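Local coordinates for protein beta-mannosidase (Trichoderma harzianum, PDB 4CVU) that probably hydrolyses terminal beta-linked mannose residues from oligosaccharides and glycoconjugates, as a glycosylated glycoside hydrolase of family 2, at residues Ser480-Asn492 with His530-Gly542. Sequence-based numbering, arbitrary orientation.
Sequences SLACWMGGNEFEN and HSISYSPCSANNG
Trp484 and Tyr534 pair across two parallel strands, joined by a ladder of backbone hydrogen bonds: Trp484 N to Ser533 O, Ser535 N to Trp484 O and Gly486 N to Ser535 O (2.8 Å). Just before the first of these bonds in the chain, branched Ile532 is the bump that fills a hollow between Leu481 and the indole, its CG2 meeting Trp484 CD1 at 3.5 Å and its CG1 lying 3.8 Å from Leu481 CD2. Tyr534 CG stands anti to the backbone N (chi1 -177°), which swings the ring over to the neighbouring strand, CD1 3.2 Å from Trp484 O, and brings OH to 3.5 Å from Gly486 CA, where a side chain would clash. A leucine in its place would probably open a gap beside Gly486 and leave Phe517 O, in helix 506-528, without its hydroxyl partner. On the sheet's other face the slender, bent Met485 lays SD on Ser535 CB (3.6 Å), a small neighbour that leaves it room. Past the strands, Cys537 is the bump, its CB packed 3.7 Å from Phe490 CB while SG lies along the Glu491 side chain. Ser538 OG accepts an almost straight bond from Glu489 N (3.1 Å, 176°), just before helix 490-501. Strand 442-446 flanks 481-485 in the parallel sheet of what is probably the family's catalytic (beta/alpha)8 barrel; helix 506-528 covers Tyr534, and strand 351-354 covers Met485 and Ser535.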
# COMPACT_ATOMS: atom_id res chain seq x y z
N SER A 480 -23.54 -33.85 -0.40
CA SER A 480 -22.10 -33.66 -0.13
C SER A 480 -21.71 -33.92 1.34
O SER A 480 -20.56 -34.21 1.64
CB SER A 480 -21.71 -32.24 -0.52
OG SER A 480 -22.14 -31.37 0.50
N LEU A 481 -22.66 -33.80 2.27
CA LEU A 481 -22.37 -33.93 3.69
C LEU A 481 -21.92 -35.35 3.94
O LEU A 481 -22.60 -36.29 3.57
CB LEU A 481 -23.61 -33.60 4.53
CG LEU A 481 -23.49 -33.83 6.04
CD1 LEU A 481 -22.39 -32.97 6.65
CD2 LEU A 481 -24.83 -33.58 6.76
N ALA A 482 -20.77 -35.51 4.57
CA ALA A 482 -20.15 -36.82 4.64
C ALA A 482 -20.02 -37.40 6.05
O ALA A 482 -19.83 -38.61 6.22
CB ALA A 482 -18.81 -36.75 3.96
N CYS A 483 -20.11 -36.54 7.05
CA CYS A 483 -19.99 -36.95 8.44
C CYS A 483 -20.09 -35.69 9.31
O CYS A 483 -20.01 -34.56 8.79
CB CYS A 483 -18.66 -37.65 8.74
SG CYS A 483 -17.17 -36.61 8.51
N TRP A 484 -20.32 -35.90 10.60
CA TRP A 484 -20.21 -34.86 11.60
C TRP A 484 -19.21 -35.30 12.63
O TRP A 484 -19.28 -36.43 13.12
CB TRP A 484 -21.54 -34.61 12.31
CG TRP A 484 -22.48 -33.79 11.54
CD1 TRP A 484 -23.64 -34.21 10.98
CD2 TRP A 484 -22.36 -32.39 11.23
NE1 TRP A 484 -24.26 -33.16 10.35
CE2 TRP A 484 -23.49 -32.04 10.47
CE3 TRP A 484 -21.39 -31.40 11.50
CZ2 TRP A 484 -23.71 -30.74 9.99
CZ3 TRP A 484 -21.61 -30.11 11.04
CH2 TRP A 484 -22.74 -29.79 10.27
N MET A 485 -18.29 -34.42 12.96
CA MET A 485 -17.39 -34.67 14.06
C MET A 485 -17.58 -33.53 15.05
O MET A 485 -17.93 -32.38 14.66
CB MET A 485 -15.94 -34.85 13.58
CG MET A 485 -15.80 -35.96 12.52
SD MET A 485 -14.27 -36.94 12.65
CE MET A 485 -14.48 -38.02 11.23
N GLY A 486 -17.47 -33.88 16.33
CA GLY A 486 -17.87 -33.00 17.44
C GLY A 486 -16.99 -31.77 17.62
O GLY A 486 -17.43 -30.73 18.14
N GLY A 487 -15.75 -31.87 17.14
CA GLY A 487 -14.83 -30.74 17.27
C GLY A 487 -13.38 -31.09 17.04
O GLY A 487 -13.00 -32.27 16.94
N ASN A 488 -12.57 -30.06 16.99
CA ASN A 488 -11.18 -30.21 16.58
C ASN A 488 -10.25 -30.41 17.76
O ASN A 488 -10.24 -29.66 18.68
CB ASN A 488 -10.82 -28.99 15.71
CG ASN A 488 -9.34 -28.87 15.45
OD1 ASN A 488 -8.75 -29.72 14.81
ND2 ASN A 488 -8.72 -27.84 15.99
N GLU A 489 -9.43 -31.45 17.66
CA GLU A 489 -8.31 -31.75 18.58
C GLU A 489 -8.57 -31.97 20.09
O GLU A 489 -7.91 -31.37 20.92
CB GLU A 489 -7.21 -30.70 18.41
CG GLU A 489 -6.07 -31.19 17.51
CD GLU A 489 -5.54 -30.11 16.58
OE1 GLU A 489 -5.72 -28.91 16.89
OE2 GLU A 489 -4.90 -30.49 15.53
N PHE A 490 -9.52 -32.83 20.42
CA PHE A 490 -9.83 -33.10 21.78
C PHE A 490 -9.00 -34.26 22.32
O PHE A 490 -8.11 -34.04 23.06
CB PHE A 490 -11.32 -33.41 21.89
CG PHE A 490 -12.15 -32.20 21.93
CD1 PHE A 490 -12.43 -31.50 20.79
CD2 PHE A 490 -12.55 -31.68 23.13
CE1 PHE A 490 -13.14 -30.33 20.85
CE2 PHE A 490 -13.27 -30.51 23.21
CZ PHE A 490 -13.58 -29.84 22.06
N GLU A 491 -9.27 -35.47 21.87
CA GLU A 491 -8.67 -36.66 22.45
C GLU A 491 -7.18 -36.84 22.12
O GLU A 491 -6.44 -37.56 22.83
CB GLU A 491 -9.44 -37.89 21.97
CG GLU A 491 -10.80 -38.12 22.68
CD GLU A 491 -11.52 -39.38 22.19
OE1 GLU A 491 -10.85 -40.41 22.02
OE2 GLU A 491 -12.76 -39.35 21.97
N ASN A 492 -6.75 -36.25 21.01
CA ASN A 492 -5.35 -36.36 20.60
C ASN A 492 -4.46 -35.23 21.14
O ASN A 492 -3.22 -35.36 21.09
CB ASN A 492 -5.25 -36.46 19.08
CG ASN A 492 -5.59 -35.17 18.38
OD1 ASN A 492 -6.55 -34.50 18.70
ND2 ASN A 492 -4.79 -34.82 17.37
N HIS A 530 -30.46 -40.51 10.30
CA HIS A 530 -30.08 -41.95 10.28
C HIS A 530 -28.89 -42.19 9.33
O HIS A 530 -28.30 -43.26 9.35
CB HIS A 530 -31.26 -42.85 9.83
CG HIS A 530 -32.45 -42.83 10.76
ND1 HIS A 530 -32.44 -43.44 11.99
CD2 HIS A 530 -33.68 -42.28 10.61
CE1 HIS A 530 -33.61 -43.26 12.58
NE2 HIS A 530 -34.38 -42.56 11.76
N SER A 531 -28.57 -41.18 8.52
CA SER A 531 -27.67 -41.33 7.38
C SER A 531 -26.22 -40.86 7.64
O SER A 531 -25.29 -41.34 6.99
CB SER A 531 -28.26 -40.57 6.18
OG SER A 531 -28.43 -39.20 6.46
N ILE A 532 -26.02 -39.95 8.59
CA ILE A 532 -24.72 -39.31 8.78
C ILE A 532 -24.00 -39.83 10.02
O ILE A 532 -24.51 -39.66 11.13
CB ILE A 532 -24.84 -37.80 8.88
CG1 ILE A 532 -25.51 -37.23 7.62
CG2 ILE A 532 -23.46 -37.18 9.10
CD1 ILE A 532 -24.84 -37.59 6.31
N SER A 533 -22.82 -40.41 9.82
CA SER A 533 -22.01 -40.96 10.93
C SER A 533 -21.32 -39.87 11.76
O SER A 533 -21.24 -38.71 11.34
CB SER A 533 -20.93 -41.90 10.39
OG SER A 533 -21.48 -42.92 9.61
N TYR A 534 -20.78 -40.26 12.90
CA TYR A 534 -20.35 -39.31 13.89
C TYR A 534 -19.09 -39.75 14.56
O TYR A 534 -18.81 -40.95 14.70
CB TYR A 534 -21.42 -39.10 14.98
CG TYR A 534 -21.08 -38.05 16.04
CD1 TYR A 534 -21.14 -36.70 15.74
CD2 TYR A 534 -20.71 -38.42 17.33
CE1 TYR A 534 -20.82 -35.73 16.68
CE2 TYR A 534 -20.41 -37.47 18.30
CZ TYR A 534 -20.46 -36.12 17.96
OH TYR A 534 -20.14 -35.16 18.89
N SER A 535 -18.32 -38.76 14.97
CA SER A 535 -17.22 -38.98 15.85
C SER A 535 -17.19 -37.81 16.82
O SER A 535 -17.44 -36.66 16.41
CB SER A 535 -15.91 -39.06 15.03
OG SER A 535 -14.79 -39.14 15.88
N PRO A 536 -16.89 -38.09 18.09
CA PRO A 536 -16.90 -37.03 19.08
C PRO A 536 -15.77 -35.99 18.89
O PRO A 536 -15.86 -34.90 19.43
CB PRO A 536 -16.78 -37.76 20.41
CG PRO A 536 -16.18 -39.08 20.08
CD PRO A 536 -16.56 -39.40 18.68
N CYS A 537 -14.71 -36.33 18.13
CA CYS A 537 -13.70 -35.33 17.74
C CYS A 537 -12.95 -35.75 16.50
O CYS A 537 -13.02 -36.90 16.05
CB CYS A 537 -12.72 -35.04 18.86
SG CYS A 537 -11.86 -36.52 19.43
N SER A 538 -12.23 -34.78 15.95
CA SER A 538 -11.58 -34.88 14.64
C SER A 538 -10.53 -35.95 14.55
O SER A 538 -10.22 -36.39 13.44
CB SER A 538 -10.91 -33.57 14.30
OG SER A 538 -9.88 -33.30 15.23
N ALA A 539 -9.93 -36.34 15.67
CA ALA A 539 -8.91 -37.36 15.70
C ALA A 539 -8.99 -38.17 16.97
O ALA A 539 -8.89 -37.61 18.07
CB ALA A 539 -7.51 -36.73 15.58
N ASN A 540 -9.14 -39.48 16.83
CA ASN A 540 -9.22 -40.36 17.96
C ASN A 540 -8.93 -41.82 17.57
O ASN A 540 -8.78 -42.15 16.40
CB ASN A 540 -10.59 -40.22 18.71
CG ASN A 540 -11.78 -40.53 17.84
OD1 ASN A 540 -12.01 -41.68 17.51
ND2 ASN A 540 -12.52 -39.47 17.41
N ASN A 541 -8.84 -42.69 18.56
CA ASN A 541 -8.52 -44.10 18.35
C ASN A 541 -9.72 -45.01 18.07
O ASN A 541 -9.59 -46.25 18.10
CB ASN A 541 -7.72 -44.62 19.54
CG ASN A 541 -6.33 -44.03 19.60
OD1 ASN A 541 -5.68 -43.89 18.58
ND2 ASN A 541 -5.89 -43.67 20.77
N GLY A 542 -10.86 -44.40 17.77
CA GLY A 542 -12.06 -45.14 17.44
C GLY A 542 -12.90 -45.49 18.64
O GLY A 542 -12.56 -45.14 19.79
O HOH W 1 -21.35 -40.66 7.53
O HOH W 2 -9.49 -34.74 18.31
O HOH W 3 -11.01 -43.32 21.20
O HOH W 4 -8.13 -41.46 21.40